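Local coordinates for protein phthiocerol synthesis polyketide synthase type I PpsC (Mycobacterium tuberculosis, PDB 7AHB) that probably loads the extender units used in phthiocerol chain assembly onto the synthase's acyl carrier protein, through the acyltransferase domain of this modular polyketide synthase, at residues M176-L181 against P204-I209; A191-V196 against P213-E218. All coordinates share one frame; numbering follows the deposited sequence.

Contact 1: residues M176-L181 against P204-I209; sequences MALLEL and PRQTVI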
loop_
_atom_site.group_PDB
_atom_site.type_symbol
_atom_site.label_atom_id
_atom_site.label_comp_id
_atom_site.label_asym_id
_atom_site.label_seq_id
_atom_site.Cartn_x
_atom_site.Cartn_y
_atom_site.Cartn_z
ATOM N N MET A 176 2.371 2.755 -14.873
ATOM C CA MET A 176 3.683 2.668 -14.250
ATOM C C MET A 176 4.314 1.353 -14.663
ATOM O O MET A 176 3.645 0.470 -15.203
ATOM C CB MET A 176 3.602 2.759 -12.729
ATOM C CG MET A 176 2.787 3.920 -12.231
ATOM S SD MET A 176 2.743 3.917 -10.377
ATOM C CE MET A 176 4.186 4.692 -10.014
ATOM N N ALA A 177 5.611 1.222 -14.394
ATOM C CA ALA A 177 6.350 0.022 -14.765
ATOM C C ALA A 177 7.406 -0.260 -13.710
ATOM O O ALA A 177 8.081 0.662 -13.244
ATOM C CB ALA A 177 7.015 0.169 -16.126
ATOM N N LEU A 178 7.549 -1.533 -13.358
ATOM C CA LEU A 178 8.588 -1.974 -12.435
ATOM C C LEU A 178 9.805 -2.396 -13.247
ATOM O O LEU A 178 9.684 -3.209 -14.167
ATOM C CB LEU A 178 8.090 -3.138 -11.581
ATOM C CG LEU A 178 9.047 -3.723 -10.541
ATOM C CD1 LEU A 178 9.319 -2.779 -9.408
ATOM C CD2 LEU A 178 8.460 -5.039 -9.999
ATOM N N LEU A 179 10.972 -1.850 -12.903
ATOM C CA LEU A 179 12.201 -2.113 -13.643
ATOM C C LEU A 179 13.246 -2.725 -12.717
ATOM O O LEU A 179 13.346 -2.347 -11.549
ATOM C CB LEU A 179 12.763 -0.826 -14.244
ATOM C CG LEU A 179 11.802 0.233 -14.754
ATOM C CD1 LEU A 179 12.582 1.485 -15.182
ATOM C CD2 LEU A 179 10.983 -0.312 -15.911
ATOM N N GLU A 180 14.031 -3.661 -13.246
ATOM C CA GLU A 180 15.133 -4.255 -12.500
ATOM C C GLU A 180 16.362 -3.349 -12.629
ATOM O O GLU A 180 17.395 -3.724 -13.170
ATOM C CB GLU A 180 15.421 -5.662 -13.000
ATOM C CG GLU A 180 16.496 -6.382 -12.185
ATOM C CD GLU A 180 16.936 -7.690 -12.801
ATOM O OE1 GLU A 180 16.544 -7.994 -13.967
ATOM O OE2 GLU A 180 17.710 -8.424 -12.139
ATOM N N LEU A 181 16.193 -2.109 -12.170
ATOM C CA LEU A 181 17.253 -1.113 -12.134
ATOM C C LEU A 181 17.203 -0.406 -10.792
ATOM O O LEU A 181 16.132 -0.265 -10.198
ATOM C CB LEU A 181 17.105 -0.084 -13.249
ATOM C CG LEU A 181 17.202 -0.592 -14.688
ATOM C CD1 LEU A 181 16.787 0.508 -15.665
ATOM C CD2 LEU A 181 18.587 -1.108 -14.976
ATOM N N PRO A 204 16.884 -1.624 -3.335
ATOM C CA PRO A 204 18.170 -1.267 -3.962
ATOM C C PRO A 204 18.283 -1.766 -5.382
ATOM O O PRO A 204 19.168 -1.305 -6.117
ATOM C CB PRO A 204 19.223 -1.925 -3.055
ATOM C CG PRO A 204 18.500 -2.226 -1.758
ATOM C CD PRO A 204 17.054 -2.491 -2.151
ATOM N N ARG A 205 17.411 -2.691 -5.798
ATOM C CA ARG A 205 17.538 -3.347 -7.091
ATOM C C ARG A 205 16.377 -3.108 -8.038
ATOM O O ARG A 205 16.501 -3.437 -9.220
ATOM C CB ARG A 205 17.697 -4.864 -6.903
ATOM C CG ARG A 205 19.132 -5.311 -6.731
ATOM C CD ARG A 205 19.218 -6.677 -6.028
ATOM N NE ARG A 205 19.002 -6.550 -4.579
ATOM C CZ ARG A 205 19.909 -6.051 -3.727
ATOM N NH1 ARG A 205 19.632 -5.975 -2.421
ATOM N NH2 ARG A 205 21.091 -5.607 -4.183
ATOM N N GLN A 206 15.271 -2.554 -7.566
ATOM C CA GLN A 206 14.095 -2.321 -8.388
ATOM C C GLN A 206 13.555 -0.918 -8.170
ATOM O O GLN A 206 13.548 -0.406 -7.047
ATOM C CB GLN A 206 12.990 -3.332 -8.071
ATOM C CG GLN A 206 13.299 -4.762 -8.539
ATOM C CD GLN A 206 12.129 -5.703 -8.298
ATOM O OE1 GLN A 206 11.599 -5.782 -7.187
ATOM N NE2 GLN A 206 11.715 -6.410 -9.344
ATOM N N THR A 207 13.053 -0.321 -9.246
ATOM C CA THR A 207 12.522 1.032 -9.238
ATOM C C THR A 207 11.301 1.055 -10.143
ATOM O O THR A 207 11.263 0.363 -11.156
ATOM C CB THR A 207 13.574 2.051 -9.744
ATOM O OG1 THR A 207 14.817 1.908 -9.023
ATOM C CG2 THR A 207 13.075 3.451 -9.609
ATOM N N VAL A 208 10.320 1.872 -9.792
ATOM C CA VAL A 208 9.097 2.008 -10.573
ATOM C C VAL A 208 9.114 3.375 -11.234
ATOM O O VAL A 208 9.403 4.384 -10.576
ATOM C CB VAL A 208 7.831 1.836 -9.707
ATOM C CG1 VAL A 208 6.585 2.035 -10.575
ATOM C CG2 VAL A 208 7.817 0.464 -9.064
ATOM N N ILE A 209 8.800 3.404 -12.530
ATOM C CA ILE A 209 8.648 4.636 -13.281
ATOM C C ILE A 209 7.166 4.855 -13.566
ATOM O O ILE A 209 6.348 3.920 -13.610
ATOM C CB ILE A 209 9.466 4.625 -14.588
ATOM C CG1 ILE A 209 9.072 3.433 -15.466
ATOM C CG2 ILE A 209 10.947 4.625 -14.280
ATOM C CD1 ILE A 209 9.724 3.473 -16.900
HETATM O O HOH W 1 19.038 -4.212 -10.397
#
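M176-L181 and P204-I209 pair as neighbouring strands of the antiparallel four-stranded sheet in the small, ferredoxin-like subdomain of the acyltransferase fold. Their axes run 154° apart in direction, and the register is A177 with I209, L178 with V208 and L179 with T207. Each hydrogen-bonded pair closes a two-bond ring: A177 N to I209 O and I209 N to A177 O both measure 2.9 Å, while L179 N reaches T207 O at 2.8 Å and T207 N reaches L179 O at 3.1 Å.

The side chains alternate between the two faces. On the face of L178 and V208, CD1 of L178 meets V208 CG2 at 3.6 Å; CD2 of L178 lies against the side-chain NE2 of Q206. CE of M176, brought round by a bend at chi3, touches V208 CG1 at 3.6 Å. On the other face, which helices 183-189 and 213-225 cover, L179 crosses I209 at about a right angle, CD1 to CG2 3.7 Å.

Beyond L179 the strand breaks at an inverse gamma turn centred on E180. The turn brings the L181 carbonyl back toward T207, where OG1, anti to the carbonyl carbon (chi1 -52°), donates to L181 O at 2.8 Å, tilted 33° from the carbonyl plane.

Contact 2: residues A191-V196 against P213-E218; sequences ADYPEV and PLLIDE
L215, I216 and E218, at the start of helix 213-225, pack against Y193, E195 and V196 of the loop that links helix 183-189 to strand 197-201, a peripheral helix-to-loop contact in the small subdomain of the acyltransferase fold. The loop closes in a type I beta turn from Y193 to V196, with V196 N bonded to Y193 O at 3.0 Å, and it directs Y193, E195 and V196 at the helix. The buried area is modest, 268 Å² over both sides, and rests on few residues.

Along the helix, L215 is the first to meet the loop. Its CB lies against V196 CG2 at 3.9 Å, and its two methyls diverge: CD1 reaches the CB and OE1 of E195, whereas CD2 lies near the plane of the Y193 ring, at its edge, 4.4 Å from CD2 of the tyrosine. I216 starts out away from the loop, but two successive torsions near -60° bring its CD1 to 4.0 Å from V196 CG1. This buried pair is the inner end of the interface, where I216 also touches strand 175-179.

Three residues, a little less than a turn, after L215 comes E218, at the outer, more exposed end. Its CG is anti to the backbone N (chi1 164°) and the chain beyond is extended, which carries the carboxylate to the tyrosine hydroxyl. Ring and carboxylate planes stand 81° apart, with E218 CD in the plane of the ring at its edge. The Y193 hydroxyl donates from above the carboxylate plane, 39° out of it, with OH 2.6 Å from E218 OE2.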
loop_
_atom_site.group_PDB
_atom_site.type_symbol
_atom_site.label_atom_id
_atom_site.label_comp_id
_atom_site.label_asym_id
_atom_site.label_seq_id
_atom_site.Cartn_x
_atom_site.Cartn_y
_atom_site.Cartn_z
ATOM N N ALA A 191 16.334 10.237 -18.292
ATOM C CA ALA A 191 16.819 11.611 -18.356
ATOM C C ALA A 191 16.209 12.380 -19.528
ATOM O O ALA A 191 15.860 13.556 -19.391
ATOM C CB ALA A 191 18.346 11.617 -18.453
ATOM N N ASP A 192 16.078 11.744 -20.687
ATOM C CA ASP A 192 15.522 12.391 -21.864
ATOM C C ASP A 192 14.013 12.221 -21.982
ATOM O O ASP A 192 13.473 12.419 -23.073
ATOM C CB ASP A 192 16.193 11.849 -23.132
ATOM C CG ASP A 192 15.939 12.725 -24.351
ATOM O OD1 ASP A 192 16.091 13.961 -24.237
ATOM O OD2 ASP A 192 15.595 12.180 -25.433
ATOM N N TYR A 193 13.324 11.875 -20.889
ATOM C CA TYR A 193 11.879 11.639 -20.875
ATOM C C TYR A 193 11.254 12.559 -19.835
ATOM O O TYR A 193 10.922 12.122 -18.722
ATOM C CB TYR A 193 11.553 10.174 -20.567
ATOM C CG TYR A 193 11.962 9.236 -21.682
ATOM C CD1 TYR A 193 13.259 8.779 -21.786
ATOM C CD2 TYR A 193 11.035 8.796 -22.618
ATOM C CE1 TYR A 193 13.633 7.932 -22.822
ATOM C CE2 TYR A 193 11.407 7.950 -23.663
ATOM C CZ TYR A 193 12.707 7.516 -23.741
ATOM O OH TYR A 193 13.102 6.666 -24.764
ATOM N N PRO A 194 11.072 13.836 -20.167
ATOM C CA PRO A 194 10.564 14.792 -19.172
ATOM C C PRO A 194 9.191 14.453 -18.614
ATOM O O PRO A 194 8.871 14.902 -17.509
ATOM C CB PRO A 194 10.537 16.119 -19.947
ATOM C CG PRO A 194 10.527 15.728 -21.385
ATOM C CD PRO A 194 11.357 14.476 -21.460
ATOM N N GLU A 195 8.367 13.692 -19.332
ATOM C CA GLU A 195 7.037 13.332 -18.868
ATOM C C GLU A 195 7.032 12.094 -17.983
ATOM O O GLU A 195 6.008 11.802 -17.360
ATOM C CB GLU A 195 6.105 13.103 -20.073
ATOM C CG GLU A 195 5.932 14.356 -20.939
ATOM C CD GLU A 195 5.071 14.129 -22.152
ATOM O OE1 GLU A 195 4.082 13.391 -22.061
ATOM O OE2 GLU A 195 5.392 14.686 -23.218
ATOM N N VAL A 196 8.142 11.372 -17.900
ATOM C CA VAL A 196 8.245 10.158 -17.093
ATOM C C VAL A 196 9.017 10.483 -15.832
ATOM O O VAL A 196 10.035 11.193 -15.896
ATOM C CB VAL A 196 8.939 9.030 -17.875
ATOM C CG1 VAL A 196 9.145 7.820 -16.995
ATOM C CG2 VAL A 196 8.093 8.683 -19.126
ATOM N N PRO A 213 1.310 6.117 -21.020
ATOM C CA PRO A 213 1.499 4.674 -21.271
ATOM C C PRO A 213 2.355 4.359 -22.479
ATOM O O PRO A 213 3.077 3.358 -22.452
ATOM C CB PRO A 213 0.063 4.149 -21.439
ATOM C CG PRO A 213 -0.766 5.373 -21.752
ATOM C CD PRO A 213 -0.115 6.493 -20.968
ATOM N N LEU A 214 2.275 5.159 -23.547
ATOM C CA LEU A 214 3.124 4.911 -24.708
ATOM C C LEU A 214 4.597 5.028 -24.343
ATOM O O LEU A 214 5.441 4.290 -24.867
ATOM C CB LEU A 214 2.795 5.893 -25.834
ATOM C CG LEU A 214 1.472 5.676 -26.580
ATOM C CD1 LEU A 214 1.291 6.659 -27.745
ATOM C CD2 LEU A 214 1.374 4.234 -27.091
ATOM N N LEU A 215 4.926 5.970 -23.455
ATOM C CA LEU A 215 6.317 6.193 -23.069
ATOM C C LEU A 215 6.797 5.150 -22.071
ATOM O O LEU A 215 7.959 4.738 -22.115
ATOM C CB LEU A 215 6.477 7.602 -22.508
ATOM C CG LEU A 215 6.119 8.722 -23.480
ATOM C CD1 LEU A 215 6.117 10.045 -22.804
ATOM C CD2 LEU A 215 7.107 8.746 -24.684
ATOM N N ILE A 216 5.930 4.727 -21.154
ATOM C CA ILE A 216 6.269 3.608 -20.285
ATOM C C ILE A 216 6.513 2.352 -21.109
ATOM O O ILE A 216 7.471 1.614 -20.859
ATOM C CB ILE A 216 5.170 3.403 -19.222
ATOM C CG1 ILE A 216 5.060 4.632 -18.334
ATOM C CG2 ILE A 216 5.426 2.155 -18.405
ATOM C CD1 ILE A 216 6.346 5.074 -17.670
ATOM N N ASP A 217 5.662 2.091 -22.110
ATOM C CA ASP A 217 5.891 0.932 -22.962
ATOM C C ASP A 217 7.220 1.047 -23.690
ATOM O O ASP A 217 7.934 0.049 -23.855
ATOM C CB ASP A 217 4.748 0.778 -23.969
ATOM C CG ASP A 217 3.482 0.240 -23.333
ATOM O OD1 ASP A 217 3.525 -0.123 -22.144
ATOM O OD2 ASP A 217 2.445 0.202 -24.018
ATOM N N GLU A 218 7.549 2.241 -24.179
ATOM C CA GLU A 218 8.838 2.429 -24.845
ATOM C C GLU A 218 10.001 2.145 -23.896
ATOM O O GLU A 218 11.018 1.559 -24.289
ATOM C CB GLU A 218 8.921 3.853 -25.408
ATOM C CG GLU A 218 10.287 4.325 -25.784
ATOM C CD GLU A 218 10.262 5.669 -26.485
ATOM O OE1 GLU A 218 9.158 6.099 -26.866
ATOM O OE2 GLU A 218 11.351 6.283 -26.687
#

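How the contacts relate
Contacts 1 and 2 lie in the same subdomain, their centres about 14 Å apart, and their segments alternate along the chain. Strand 207-211 of contact 1 runs on into helix 213-225 of contact 2, and the helix lies across the sheet face that carries A177 and I209. I216 joins them most directly: its CG2 is 3.4 Å from A177 CB and its CD1 3.8 Å from I209 CD1. From the loop, V196 CG1 comes within 4.0 Å of I209 CB. The side chain of M176 lies near, without touching, the residues of a GxSxG motif, probably the nucleophile elbow of the acyltransferase; the centre of contact 2 is about 24 Å from the centre of the chain, that of contact 1 about 16 Å.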